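PDB 2OZ8: Mll7089 protein from Mesorhizobium loti, which is of unknown function but probably acts as a magnesium-dependent hydro-lyase of the mandelate racemase branch of the enolase superfamily. Local coordinates for residues I159-F164 against Y318-F323. Sequence-based numbering, arbitrary orientation.
Sequences IGYSAF and YSFQNF
Tyr-161 and Phe-320 approach each other head-on from the two segments as an offset edge-to-face aromatic pair, with ring centroids 5.4 Å apart and planes inclined at 62°. Phe-320 supplies the edge: its CZ lies 3.6 Å from Tyr-161 CE2, and the displacement toward that rim atom is what makes the pair offset. Farther along the same tyrosine, the hydroxyl runs up to a second ring, Tyr-161 OH lying 3.3 Å from Tyr-318 CD2; this is a van der Waals approach, and no hydrogen bond spans the two segments. Ile-159 adds a looser apolar touch, its CD1 4.4 Å from Phe-320 CE1 near the plane of the phenylalanine ring. An alanine in place of Tyr-161 is likely to open a gap beside Phe-320 CZ and Tyr-318 CD2 and to deprive the phenylalanine edge of the ring face it meets.

Several features position these groups. In Tyr-318, CG is anti to the backbone N (chi1 -178°), bringing the ring beside both the Tyr-161 hydroxyl and Phe-320; the backbone N of Phe-320 sits over one face of the Tyr-318 ring, off its centre, at a height of 3.2 Å. Gly-160, with phi 106°, is the C-prime residue of a Schellman motif ending helix 146-158, and Tyr-161 N bonds to Ala-156 O in that cap. Ala-156 and Ala-137 each touch both Tyr-161 and Phe-320, so the aromatic pair packs against helix 146-158 and strand 132-138. That strand pairs in parallel with both 163-167 and 313-318, which places the cluster where a helix-to-strand turn faces the loop after strand 313-318, a packing arrangement across the closure of the enolase-type TIM barrel.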
loop_
_atom_site.group_PDB
_atom_site.type_symbol
_atom_site.label_atom_id
_atom_site.label_comp_id
_atom_site.label_asym_id
_atom_site.label_seq_id
_atom_site.Cartn_x
_atom_site.Cartn_y
_atom_site.Cartn_z
ATOM N N ILE A 159 23.644 27.253 36.439
ATOM C CA ILE A 159 23.177 26.254 37.415
ATOM C C ILE A 159 23.097 24.826 36.834
ATOM O O ILE A 159 22.465 23.947 37.411
ATOM C CB ILE A 159 21.800 26.654 38.003
ATOM C CG1 ILE A 159 20.690 26.496 36.936
ATOM C CG2 ILE A 159 21.850 28.107 38.630
ATOM C CD1 ILE A 159 19.371 27.083 37.326
ATOM N N GLY A 160 23.714 24.580 35.694
ATOM C CA GLY A 160 24.037 23.190 35.357
ATOM C C GLY A 160 23.239 22.454 34.303
ATOM O O GLY A 160 23.419 21.245 34.144
ATOM N N TYR A 161 22.353 23.169 33.606
ATOM C CA TYR A 161 21.751 22.676 32.349
ATOM C C TYR A 161 22.829 22.518 31.309
ATOM O O TYR A 161 23.783 23.308 31.261
ATOM C CB TYR A 161 20.647 23.622 31.853
ATOM C CG TYR A 161 19.425 23.602 32.771
ATOM C CD1 TYR A 161 18.350 22.706 32.541
ATOM C CD2 TYR A 161 19.353 24.470 33.897
ATOM C CE1 TYR A 161 17.220 22.669 33.419
ATOM C CE2 TYR A 161 18.252 24.454 34.766
ATOM C CZ TYR A 161 17.194 23.537 34.533
ATOM O OH TYR A 161 16.133 23.543 35.408
ATOM N N SER A 162 22.702 21.491 30.487
ATOM C CA SER A 162 23.627 21.260 29.376
ATOM C C SER A 162 22.838 21.064 28.096
ATOM O O SER A 162 23.416 20.851 27.028
ATOM C CB SER A 162 24.504 20.059 29.651
ATOM O OG SER A 162 23.732 18.905 29.981
ATOM N N ALA A 163 21.506 21.160 28.202
ATOM C CA ALA A 163 20.631 21.108 27.039
ATOM C C ALA A 163 19.610 22.262 27.069
ATOM O O ALA A 163 19.073 22.591 28.141
ATOM C CB ALA A 163 19.940 19.737 26.962
ATOM N N PHE A 164 19.339 22.853 25.898
ATOM C CA PHE A 164 18.670 24.154 25.755
ATOM C C PHE A 164 17.732 24.119 24.545
ATOM O O PHE A 164 18.134 23.682 23.486
ATOM C CB PHE A 164 19.722 25.269 25.542
ATOM C CG PHE A 164 20.755 25.333 26.640
ATOM C CD1 PHE A 164 20.481 26.004 27.839
ATOM C CD2 PHE A 164 21.960 24.658 26.528
ATOM C CE1 PHE A 164 21.378 25.994 28.893
ATOM C CE2 PHE A 164 22.903 24.646 27.638
ATOM C CZ PHE A 164 22.592 25.312 28.787
ATOM N N TYR A 318 11.795 21.959 31.199
ATOM C CA TYR A 318 11.603 22.969 32.269
ATOM C C TYR A 318 11.748 24.409 31.728
ATOM O O TYR A 318 12.715 24.710 31.039
ATOM C CB TYR A 318 12.537 22.728 33.473
ATOM C CG TYR A 318 12.276 23.738 34.566
ATOM C CD1 TYR A 318 11.127 23.661 35.360
ATOM C CD2 TYR A 318 13.133 24.827 34.740
ATOM C CE1 TYR A 318 10.840 24.641 36.308
ATOM C CE2 TYR A 318 12.865 25.829 35.688
ATOM C CZ TYR A 318 11.735 25.711 36.466
ATOM O OH TYR A 318 11.503 26.681 37.368
ATOM N N SER A 319 10.811 25.287 32.068
ATOM C CA SER A 319 10.673 26.575 31.380
ATOM C C SER A 319 10.784 27.815 32.281
ATOM O O SER A 319 10.475 28.916 31.872
ATOM C CB SER A 319 9.375 26.609 30.599
ATOM O OG SER A 319 9.432 25.719 29.487
ATOM N N PHE A 320 11.230 27.607 33.520
ATOM C CA PHE A 320 11.469 28.708 34.435
ATOM C C PHE A 320 10.244 29.585 34.666
ATOM O O PHE A 320 10.394 30.763 34.909
ATOM C CB PHE A 320 12.694 29.547 33.976
ATOM C CG PHE A 320 13.928 28.729 33.830
ATOM C CD1 PHE A 320 14.781 28.564 34.894
ATOM C CD2 PHE A 320 14.224 28.077 32.611
ATOM C CE1 PHE A 320 15.898 27.796 34.781
ATOM C CE2 PHE A 320 15.364 27.282 32.492
ATOM C CZ PHE A 320 16.182 27.129 33.583
ATOM N N GLN A 321 9.045 29.017 34.626
ATOM C CA GLN A 321 7.833 29.827 34.887
ATOM C C GLN A 321 7.699 30.273 36.392
ATOM O O GLN A 321 8.247 29.618 37.296
ATOM C CB GLN A 321 6.599 29.103 34.360
ATOM C CG GLN A 321 6.565 29.040 32.827
ATOM C CD GLN A 321 5.583 28.033 32.295
ATOM O OE1 GLN A 321 4.668 28.390 31.551
ATOM N NE2 GLN A 321 5.763 26.748 32.674
ATOM N N ASN A 322 7.054 31.412 36.651
ATOM C CA ASN A 322 6.929 31.904 38.037
ATOM C C ASN A 322 5.718 31.247 38.689
ATOM O O ASN A 322 4.684 31.879 38.825
ATOM C CB ASN A 322 6.824 33.425 38.119
ATOM C CG ASN A 322 5.569 33.970 37.428
ATOM O OD1 ASN A 322 5.111 33.394 36.433
ATOM N ND2 ASN A 322 5.008 35.090 37.946
ATOM N N PHE A 323 5.877 29.990 39.102
ATOM C CA PHE A 323 4.776 29.130 39.595
ATOM C C PHE A 323 5.026 28.621 41.019
ATOM O O PHE A 323 4.130 28.158 41.660
ATOM C CB PHE A 323 4.587 27.876 38.683
ATOM C CG PHE A 323 4.027 28.161 37.302
ATOM C CD1 PHE A 323 3.529 29.411 36.960
ATOM C CD2 PHE A 323 3.977 27.152 36.346
ATOM C CE1 PHE A 323 2.995 29.663 35.646
ATOM C CE2 PHE A 323 3.458 27.378 35.069
ATOM C CZ PHE A 323 2.946 28.635 34.723
#